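Local structure of synaptic vesicle glycoprotein 2C (Homo sapiens, 4JRA) at residues Val87-Thr92 with Pro111-Asp116. The protein is a synaptic vesicle membrane glycoprotein whose luminal domain serves as a neuronal receptor for botulinum neurotoxin A. Numbering follows the deposited sequence.
Sequences VTSVNT and PYKFID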
ATOM      1  N   VAL D  87      21.418   2.670 -21.690  1.00 53.32           N
ATOM      2  CA  VAL D  87      22.507   3.645 -21.777  1.00 48.80           C
ATOM      3  C   VAL D  87      23.857   3.067 -21.377  1.00 40.45           C
ATOM      4  O   VAL D  87      23.952   2.043 -20.694  1.00 31.23           O
ATOM      5  CB  VAL D  87      22.237   4.933 -20.935  1.00 18.60           C
ATOM      6  CG1 VAL D  87      20.904   5.576 -21.342  1.00 16.32           C
ATOM      7  CG2 VAL D  87      22.279   4.631 -19.455  1.00 17.71           C
ATOM      8  N   THR D  88      24.895   3.760 -21.828  1.00 40.73           N
ATOM      9  CA  THR D  88      26.273   3.378 -21.596  1.00 42.32           C
ATOM     10  C   THR D  88      27.018   4.630 -21.151  1.00 45.85           C
ATOM     11  O   THR D  88      26.733   5.731 -21.625  1.00 48.81           O
ATOM     12  CB  THR D  88      26.896   2.847 -22.880  1.00 42.98           C
ATOM     13  OG1 THR D  88      25.950   1.998 -23.535  1.00 45.94           O
ATOM     14  CG2 THR D  88      28.176   2.081 -22.587  1.00 42.09           C
ATOM     15  N   SER D  89      27.967   4.464 -20.235  1.00 41.94           N
ATOM     16  CA  SER D  89      28.657   5.596 -19.636  1.00 30.75           C
ATOM     17  C   SER D  89      30.113   5.238 -19.409  1.00 24.59           C
ATOM     18  O   SER D  89      30.405   4.230 -18.772  1.00 18.33           O
ATOM     19  CB  SER D  89      27.981   5.989 -18.318  1.00 29.90           C
ATOM     20  OG  SER D  89      27.933   4.907 -17.409  1.00 27.46           O
ATOM     21  N   VAL D  90      31.012   6.063 -19.945  1.00 24.46           N
ATOM     22  CA  VAL D  90      32.452   5.903 -19.742  1.00 24.88           C
ATOM     23  C   VAL D  90      33.063   7.182 -19.176  1.00 26.95           C
ATOM     24  O   VAL D  90      33.023   8.226 -19.819  1.00 26.48           O
ATOM     25  CB  VAL D  90      33.166   5.561 -21.055  1.00 28.29           C
ATOM     26  CG1 VAL D  90      34.692   5.633 -20.882  1.00 27.58           C
ATOM     27  CG2 VAL D  90      32.727   4.185 -21.549  1.00 30.15           C
ATOM     28  N   ASN D  91      33.635   7.088 -17.978  1.00 27.43           N
ATOM     29  CA  ASN D  91      34.198   8.247 -17.271  1.00 30.16           C
ATOM     30  C   ASN D  91      33.247   9.441 -17.191  1.00 30.61           C
ATOM     31  O   ASN D  91      33.672  10.585 -17.317  1.00 32.78           O
ATOM     32  CB  ASN D  91      35.521   8.697 -17.909  1.00 34.76           C
ATOM     33  CG  ASN D  91      36.478   9.305 -16.895  1.00 36.70           C
ATOM     34  OD1 ASN D  91      36.756   8.702 -15.866  1.00 38.68           O
ATOM     35  ND2 ASN D  91      36.973  10.504 -17.174  1.00 38.27           N
ATOM     36  N   THR D  92      31.962   9.167 -16.985  1.00 31.95           N
ATOM     37  CA  THR D  92      30.956  10.211 -16.849  1.00 26.94           C
ATOM     38  C   THR D  92      30.416  10.158 -15.430  1.00 26.51           C
ATOM     39  O   THR D  92      30.433   9.116 -14.783  1.00 27.14           O
ATOM     40  CB  THR D  92      29.795  10.044 -17.847  1.00 26.02           C
ATOM     41  OG1 THR D  92      28.805   9.169 -17.292  1.00 35.38           O
ATOM     42  CG2 THR D  92      30.311   9.494 -19.159  1.00 14.11           C
ATOM     43  N   PRO D 111      27.473   3.161  -8.355  1.00 37.68           N
ATOM     44  CA  PRO D 111      27.617   4.101  -7.237  1.00 36.81           C
ATOM     45  C   PRO D 111      28.658   5.183  -7.463  1.00 31.44           C
ATOM     46  O   PRO D 111      28.416   6.336  -7.123  1.00 31.44           O
ATOM     47  CB  PRO D 111      28.079   3.198  -6.079  1.00 39.77           C
ATOM     48  CG  PRO D 111      28.406   1.841  -6.714  1.00 38.33           C
ATOM     49  CD  PRO D 111      27.483   1.769  -7.871  1.00 37.97           C
ATOM     50  N   TYR D 112      29.798   4.811  -8.035  1.00 28.71           N
ATOM     51  CA  TYR D 112      30.937   5.716  -8.135  1.00 29.70           C
ATOM     52  C   TYR D 112      30.737   6.811  -9.197  1.00 32.82           C
ATOM     53  O   TYR D 112      31.617   7.643  -9.415  1.00 33.93           O
ATOM     54  CB  TYR D 112      32.206   4.913  -8.441  1.00 27.55           C
ATOM     55  CG  TYR D 112      32.302   4.472  -9.883  1.00 28.27           C
ATOM     56  CD1 TYR D 112      31.644   3.339 -10.330  1.00 30.25           C
ATOM     57  CD2 TYR D 112      33.035   5.200 -10.805  1.00 29.54           C
ATOM     58  CE1 TYR D 112      31.718   2.944 -11.648  1.00 30.42           C
ATOM     59  CE2 TYR D 112      33.112   4.810 -12.124  1.00 30.66           C
ATOM     60  CZ  TYR D 112      32.451   3.683 -12.536  1.00 34.39           C
ATOM     61  OH  TYR D 112      32.534   3.295 -13.854  1.00 42.95           O
ATOM     62  N   LYS D 113      29.579   6.812  -9.849  1.00 29.17           N
ATOM     63  CA  LYS D 113      29.306   7.779 -10.904  1.00 27.29           C
ATOM     64  C   LYS D 113      28.549   8.991 -10.372  1.00 31.84           C
ATOM     65  O   LYS D 113      28.742  10.107 -10.844  1.00 35.97           O
ATOM     66  CB  LYS D 113      28.531   7.112 -12.043  1.00 24.63           C
ATOM     67  CG  LYS D 113      29.378   6.115 -12.823  1.00 24.00           C
ATOM     68  CD  LYS D 113      28.617   5.452 -13.944  1.00 23.75           C
ATOM     69  CE  LYS D 113      29.435   4.345 -14.588  1.00 21.61           C
ATOM     70  NZ  LYS D 113      30.723   4.865 -15.130  1.00 23.33           N
ATOM     71  N   PHE D 114      27.690   8.766  -9.385  1.00 29.82           N
ATOM     72  CA  PHE D 114      26.919   9.837  -8.772  1.00 22.57           C
ATOM     73  C   PHE D 114      27.627  10.255  -7.499  1.00 21.33           C
ATOM     74  O   PHE D 114      27.688   9.480  -6.553  1.00 25.75           O
ATOM     75  CB  PHE D 114      25.510   9.354  -8.435  1.00 19.20           C
ATOM     76  CG  PHE D 114      24.782   8.734  -9.585  1.00 17.89           C
ATOM     77  CD1 PHE D 114      25.161   7.495 -10.081  1.00 25.81           C
ATOM     78  CD2 PHE D 114      23.691   9.356 -10.143  1.00 15.40           C
ATOM     79  CE1 PHE D 114      24.481   6.913 -11.139  1.00 26.74           C
ATOM     80  CE2 PHE D 114      23.008   8.771 -11.206  1.00 18.26           C
ATOM     81  CZ  PHE D 114      23.405   7.552 -11.697  1.00 22.27           C
ATOM     82  N   ILE D 115      28.164  11.469  -7.471  1.00 17.99           N
ATOM     83  CA  ILE D 115      28.947  11.929  -6.321  1.00 12.53           C
ATOM     84  C   ILE D 115      28.216  13.021  -5.513  1.00 18.91           C
ATOM     85  O   ILE D 115      27.696  13.984  -6.078  1.00 20.12           O
ATOM     86  CB  ILE D 115      30.345  12.393  -6.773  1.00 13.06           C
ATOM     87  CG1 ILE D 115      31.102  11.226  -7.422  1.00 19.85           C
ATOM     88  CG2 ILE D 115      31.150  12.918  -5.602  1.00 12.32           C
ATOM     89  CD1 ILE D 115      31.370  10.028  -6.475  1.00 33.15           C
ATOM     90  N   ASP D 116      28.195  12.851  -4.191  1.00 23.97           N
ATOM     91  CA  ASP D 116      27.436  13.708  -3.283  1.00 26.63           C
ATOM     92  C   ASP D 116      26.058  13.845  -3.875  1.00 26.48           C
ATOM     93  O   ASP D 116      25.602  14.938  -4.207  1.00 23.83           O
ATOM     94  CB  ASP D 116      28.130  15.061  -3.066  1.00 29.69           C
ATOM     95  CG  ASP D 116      29.497  14.919  -2.379  1.00 25.21           C
ATOM     96  OD1 ASP D 116      29.690  13.908  -1.674  1.00 23.64           O
ATOM     97  OD2 ASP D 116      30.377  15.805  -2.553  1.00 18.98           O
TER
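A buried van der Waals contact, with no hydrogen bond across it, brings the methylene chain of K113 from segment 111-116 against S89 and T92, between neighbouring coils of the right-handed quadrilateral beta-helix, the pentapeptide-repeat fold of this luminal domain. The approach runs side on, along the chain. K113 CG lies 3.7 Å from T92 O, and further out K113 CE comes within 3.2 Å of S89 OG. S89 OG, turned in between its own backbone N and carbonyl carbon (chi1 57°), has a hydrogen-bonding partner outside the two segments. Extended through chi2 and chi3, the lysine bends at chi4 (-59°), where K113 NZ donates to Y112 OH at 2.7 Å. The Y112 ring lies flat alongside the same chain, with K113 CG 3.9 Å above the centre of one face, a CH-pi arrangement. D108 takes a hydrogen bond from S89 N, while the ring of F114 meets those of F94, F109 and F119. K113 CB to CE thus pass the oxygens of T92 and S89 without hydrogen bonding. K113 NZ, 3.6 Å from S89 OG, is not bonded to it; within the two segments Y112 OH takes its one hydrogen bond, and the S89 oxygens probably ease its charge electrostatically.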